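Side-chain contacts in putative cell filamentation protein (Bartonella quintana, PDB 4N67), which probably transfers AMP from ATP to target proteins as a VirB-translocated Fic-domain effector, and is seen here with ADP bound: residues I65-C68 with L69-T73; P203-D206 with L207-I211. The protein carries 2 engineered substitutions. All blocks are in the same frame, centred on the assembly; numbering follows the deposited sequence. Where two conformers were deposited one is given.

How the contacts relate
Contact 1 (65-68 with 69-73) comes first along the chain, at the C-terminal end of helix 59-70 and running into the residues that follow, and contact 2 (203-206 with 207-211) comes much later, along helix 202-211. Both are local contacts, and they share no secondary-structure element. Their centres lie about 27 Å apart, on opposite sides of the chain's centre, with the nearest atoms about 13 Å from each other. Both nevertheless lie near the nucleotide: the side chain of Phe70 in contact 1 and that of Met204 in contact 2 are each about 6 Å from ADP. The two helices thus flank the nucleotide region from separate parts of the fold.

Contact 1 (I65-C68 with L69-T73); sequences IHWC and LFHKT. Engineered in segment 69-73: Lys72 (natural residue Asn).
The imidazole of His71 lies flat against the six-membered ring of Trp67, the planes only 6° apart and the centroids 3.9 Å apart. Trp67 CH2 sits over the centre of one imidazole face, and CG of the engineered Lys72 lies toward the rim of the other. Further along the indole, His71 CB covers the five-membered ring in a CH-pi contact, 3.6 Å from its centroid. A second pair, His66 and Phe70, forms an offset stack with the planes tilted by 25°; Phe70 CD2 rests over one imidazole face, 3.6 Å from His66 NE2, while His66 O lies at the phenyl edge.

His71 CG stands between its backbone N and carbonyl carbon (chi1 80°), which turns the ring back toward the preceding helical turn. Trp67 O accepts from His71 ND1 at 3.0 Å and from His71 N at 2.8 Å, the donors reaching it from opposite faces of the carbonyl plane. The ND1 bond, near the ring plane, fixes the imidazole's rotation; the other anchors the backbone. A water lies within hydrogen-bonding distance of Cys68 O and accepts from Lys72 N.

His66 is hydrogen-bonded at both nitrogens, ND1 with Gly78 N and NE2 with Lys157 O, and stacks with Phe155. Phe70's side chain lies about 5 Å from the bound magnesium ion. Within the Fic domain, helix 59-70 packs on helix 30-48 through Ile65 and Cys68 on Phe48, Leu69 on Glu44 and Phe70 on Thr41, while Ile65 also meets Met165 and Phe166 of helix 164-174.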
loop_
_atom_site.group_PDB
_atom_site.type_symbol
_atom_site.label_atom_id
_atom_site.label_comp_id
_atom_site.label_asym_id
_atom_site.label_seq_id
_atom_site.Cartn_x
_atom_site.Cartn_y
_atom_site.Cartn_z
ATOM N N ILE A 65 -0.534 -8.540 3.503
ATOM C CA ILE A 65 -1.692 -7.712 3.280
ATOM C C ILE A 65 -2.124 -7.717 1.828
ATOM O O ILE A 65 -3.303 -7.926 1.513
ATOM C CB ILE A 65 -1.455 -6.256 3.742
ATOM C CG1 ILE A 65 -1.218 -6.206 5.259
ATOM C CG2 ILE A 65 -2.611 -5.363 3.351
ATOM C CD1 ILE A 65 -0.705 -4.868 5.721
ATOM N N HIS A 66 -1.171 -7.512 0.919
ATOM C CA HIS A 66 -1.506 -7.480 -0.502
ATOM C C HIS A 66 -2.109 -8.826 -0.903
ATOM O O HIS A 66 -3.081 -8.899 -1.644
ATOM C CB HIS A 66 -0.287 -7.190 -1.350
ATOM C CG HIS A 66 -0.605 -6.902 -2.769
ATOM N ND1 HIS A 66 -0.639 -7.877 -3.750
ATOM C CD2 HIS A 66 -0.896 -5.736 -3.385
ATOM C CE1 HIS A 66 -0.935 -7.310 -4.906
ATOM N NE2 HIS A 66 -1.107 -6.020 -4.710
ATOM N N TRP A 67 -1.529 -9.912 -0.410
ATOM C CA TRP A 67 -2.042 -11.250 -0.730
ATOM C C TRP A 67 -3.498 -11.380 -0.217
ATOM O O TRP A 67 -4.385 -11.835 -0.930
ATOM C CB TRP A 67 -1.172 -12.345 -0.131
ATOM C CG TRP A 67 -1.661 -13.698 -0.529
ATOM C CD1 TRP A 67 -1.351 -14.350 -1.689
ATOM C CD2 TRP A 67 -2.558 -14.525 0.193
ATOM N NE1 TRP A 67 -2.027 -15.578 -1.711
ATOM C CE2 TRP A 67 -2.766 -15.693 -0.574
ATOM C CE3 TRP A 67 -3.225 -14.387 1.413
ATOM C CZ2 TRP A 67 -3.613 -16.734 -0.161
ATOM C CZ3 TRP A 67 -4.113 -15.464 1.826
ATOM C CH2 TRP A 67 -4.268 -16.591 1.035
ATOM N N CYS A 68 -3.758 -10.985 1.023
ATOM C CA CYS A 68 -5.110 -11.128 1.575
ATOM C C CYS A 68 -6.096 -10.310 0.752
ATOM O O CYS A 68 -7.177 -10.791 0.392
ATOM C CB CYS A 68 -5.132 -10.722 3.043
ATOM S SG CYS A 68 -4.253 -11.859 4.140
ATOM N N LEU A 69 -5.722 -9.083 0.432
ATOM C CA LEU A 69 -6.649 -8.210 -0.301
ATOM C C LEU A 69 -6.870 -8.661 -1.741
ATOM O O LEU A 69 -7.980 -8.503 -2.256
ATOM C CB LEU A 69 -6.182 -6.730 -0.292
ATOM C CG LEU A 69 -6.075 -6.078 1.082
ATOM C CD1 LEU A 69 -5.582 -4.645 0.953
ATOM C CD2 LEU A 69 -7.368 -6.128 1.884
ATOM N N PHE A 70 -5.857 -9.234 -2.387
ATOM C CA PHE A 70 -5.891 -9.435 -3.816
ATOM C C PHE A 70 -5.828 -10.867 -4.311
ATOM O O PHE A 70 -5.964 -11.084 -5.521
ATOM C CB PHE A 70 -4.800 -8.619 -4.517
ATOM C CG PHE A 70 -5.045 -7.152 -4.483
ATOM C CD1 PHE A 70 -5.856 -6.582 -5.432
ATOM C CD2 PHE A 70 -4.499 -6.345 -3.489
ATOM C CE1 PHE A 70 -6.121 -5.218 -5.411
ATOM C CE2 PHE A 70 -4.780 -4.989 -3.463
ATOM C CZ PHE A 70 -5.610 -4.438 -4.408
ATOM N N HIS A 71 -5.643 -11.851 -3.453
ATOM C CA HIS A 71 -5.430 -13.201 -3.967
ATOM C C HIS A 71 -6.601 -13.801 -4.723
ATOM O O HIS A 71 -6.387 -14.660 -5.562
ATOM C CB HIS A 71 -4.914 -14.181 -2.931
ATOM C CG HIS A 71 -5.953 -14.714 -2.041
ATOM N ND1 HIS A 71 -6.434 -14.054 -0.930
ATOM C CD2 HIS A 71 -6.584 -15.915 -2.070
ATOM C CE1 HIS A 71 -7.336 -14.812 -0.331
ATOM N NE2 HIS A 71 -7.433 -15.943 -0.998
ATOM N N LYS A 72 -7.825 -13.360 -4.447
ATOM C CA LYS A 72 -8.957 -13.870 -5.230
ATOM C C LYS A 72 -9.067 -13.173 -6.585
ATOM O O LYS A 72 -9.796 -13.640 -7.454
ATOM C CB LYS A 72 -10.266 -13.758 -4.449
ATOM C CG LYS A 72 -10.193 -14.627 -3.204
ATOM C CD LYS A 72 -11.414 -14.570 -2.328
ATOM C CE LYS A 72 -11.074 -15.042 -0.910
ATOM N NZ LYS A 72 -11.942 -14.484 0.169
ATOM N N THR A 73 -8.320 -12.087 -6.780
ATOM C CA THR A 73 -8.361 -11.323 -8.033
ATOM C C THR A 73 -7.159 -11.599 -8.918
ATOM O O THR A 73 -7.308 -11.820 -10.113
ATOM C CB THR A 73 -8.448 -9.803 -7.698
ATOM O OG1 THR A 73 -9.661 -9.562 -6.944
ATOM C CG2 THR A 73 -8.361 -8.927 -8.953
HETATM O O HOH W 1 -8.571 -11.782 -2.080
#

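Contact 2 (P203-D206 with L207-I211); sequences PMKD and LFEDI
Lys205 and Glu209, Met204 and Phe208 pair one turn apart in an i to i+4 contact along helix 202-211, on adjoining charged and apolar faces. The apolar face packs on helices 135-152 and 185-198 and on strand 176-178.

Met204 and Phe208 run side by side. With CG anti to the backbone N (chi1 -165°) and a bend at chi2 (67°), Met204 SD comes to 3.8 Å from Phe208 CE1, meeting the ring at its edge. This is a Met-aromatic contact of the edge type, with the sulfur 5.0 Å from the phenyl centroid. Met204 O also lies at that edge, 3.3 Å from Phe208 CD1, while Leu207 CD2 lies over one ring face. Met204 reaches Ala143, Phe146 and Asp150 of helix 135-152 as well as Met188 and Ser192 of helix 185-198, its side chain about 6 Å from the bound ADP; Phe208 packs on Ile178.

On the neighbouring face, Lys205, Asp206 and Glu209 form a salt-bridge network. The ammonium NZ of Lys205 stands 3.5 Å from Asp206 OD1 and makes a long bridge of 3.9 Å to Glu209 OE2. The shared lysine probably offsets the repulsion between the two carboxylates, whose Asp206 OD1 and Glu209 OE1 are 4.3 Å apart.

Backbone bonds from Leu207, Phe208, Glu209 and Asp210 to the carbonyls four residues earlier continue the helical ladder. A water lies between Asp206 O and Asp210 OD1, 2.7 Å from the latter, and can hydrogen-bond to either. The other carboxylate oxygen, Asp210 OD2, forms a salt bridge with Arg187 NH2 and so ties this helix to helix 185-198.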
loop_
_atom_site.group_PDB
_atom_site.type_symbol
_atom_site.label_atom_id
_atom_site.label_comp_id
_atom_site.label_asym_id
_atom_site.label_seq_id
_atom_site.Cartn_x
_atom_site.Cartn_y
_atom_site.Cartn_z
ATOM N N PRO A 203 1.245 18.332 3.433
ATOM C CA PRO A 203 -0.106 17.816 3.244
ATOM C C PRO A 203 -0.313 16.421 3.822
ATOM O O PRO A 203 -1.378 16.136 4.361
ATOM C CB PRO A 203 -0.290 17.872 1.729
ATOM C CG PRO A 203 0.509 19.066 1.353
ATOM C CD PRO A 203 1.743 18.987 2.207
ATOM N N MET A 204 0.696 15.569 3.719
ATOM C CA MET A 204 0.559 14.215 4.273
ATOM C C MET A 204 0.495 14.243 5.794
ATOM O O MET A 204 -0.275 13.469 6.376
ATOM C CB MET A 204 1.702 13.298 3.819
ATOM C CG MET A 204 1.434 11.812 4.049
ATOM S SD MET A 204 0.112 11.126 3.049
ATOM C CE MET A 204 0.963 11.025 1.476
ATOM N N LYS A 205 1.312 15.093 6.416
ATOM C CA LYS A 205 1.267 15.254 7.870
ATOM C C LYS A 205 -0.124 15.709 8.314
ATOM O O LYS A 205 -0.701 15.148 9.237
ATOM C CB LYS A 205 2.343 16.235 8.319
ATOM C CG LYS A 205 2.297 16.576 9.801
ATOM C CD LYS A 205 3.256 17.701 10.144
ATOM C CE LYS A 205 2.827 19.039 9.573
ATOM N NZ LYS A 205 2.085 19.946 10.498
ATOM N N ASP A 206 -0.691 16.683 7.614
ATOM C CA ASP A 206 -2.002 17.214 7.968
ATOM C C ASP A 206 -3.082 16.146 7.815
ATOM O O ASP A 206 -4.030 16.075 8.600
ATOM C CB ASP A 206 -2.344 18.425 7.086
ATOM C CG ASP A 206 -1.487 19.657 7.386
ATOM O OD1 ASP A 206 -0.735 19.683 8.385
ATOM O OD2 ASP A 206 -1.572 20.625 6.594
ATOM N N LEU A 207 -2.967 15.368 6.741
ATOM C CA LEU A 207 -3.875 14.277 6.459
ATOM C C LEU A 207 -3.884 13.287 7.640
ATOM O O LEU A 207 -4.939 12.948 8.162
ATOM C CB LEU A 207 -3.458 13.583 5.146
ATOM C CG LEU A 207 -4.392 12.469 4.665
ATOM C CD1 LEU A 207 -4.279 12.309 3.135
ATOM C CD2 LEU A 207 -4.142 11.154 5.375
ATOM N N PHE A 208 -2.707 12.864 8.066
ATOM C CA PHE A 208 -2.639 11.889 9.166
ATOM C C PHE A 208 -3.130 12.489 10.475
ATOM O O PHE A 208 -3.829 11.831 11.202
ATOM C CB PHE A 208 -1.257 11.220 9.283
ATOM C CG PHE A 208 -1.097 10.055 8.350
ATOM C CD1 PHE A 208 -0.623 10.220 7.043
ATOM C CD2 PHE A 208 -1.501 8.791 8.748
ATOM C CE1 PHE A 208 -0.560 9.144 6.186
ATOM C CE2 PHE A 208 -1.420 7.719 7.896
ATOM C CZ PHE A 208 -0.960 7.892 6.625
ATOM N N GLU A 209 -2.819 13.745 10.743
ATOM C CA GLU A 209 -3.445 14.397 11.901
ATOM C C GLU A 209 -4.968 14.330 11.845
ATOM O O GLU A 209 -5.635 14.048 12.862
ATOM C CB GLU A 209 -3.000 15.848 12.040
ATOM C CG GLU A 209 -1.530 16.023 12.359
ATOM C CD GLU A 209 -1.120 17.481 12.541
ATOM O OE1 GLU A 209 -1.941 18.399 12.277
ATOM O OE2 GLU A 209 0.033 17.711 12.969
ATOM N N ASP A 210 -5.524 14.613 10.675
ATOM C CA ASP A 210 -6.962 14.734 10.522
ATOM C C ASP A 210 -7.735 13.438 10.644
ATOM O O ASP A 210 -8.911 13.469 11.000
ATOM C CB ASP A 210 -7.319 15.423 9.190
ATOM C CG ASP A 210 -7.079 16.925 9.224
ATOM O OD1 ASP A 210 -6.912 17.487 10.323
ATOM O OD2 ASP A 210 -7.033 17.517 8.131
ATOM N N ILE A 211 -7.083 12.306 10.401
ATOM C CA ILE A 211 -7.781 11.023 10.403
ATOM C C ILE A 211 -7.380 10.123 11.556
ATOM O O ILE A 211 -7.803 8.985 11.591
ATOM C CB ILE A 211 -7.566 10.261 9.079
ATOM C CG1 ILE A 211 -6.115 9.783 8.905
ATOM C CG2 ILE A 211 -8.010 11.133 7.909
ATOM C CD1 ILE A 211 -5.884 8.912 7.665
HETATM O O HOH W 2 -4.485 18.764 10.244
#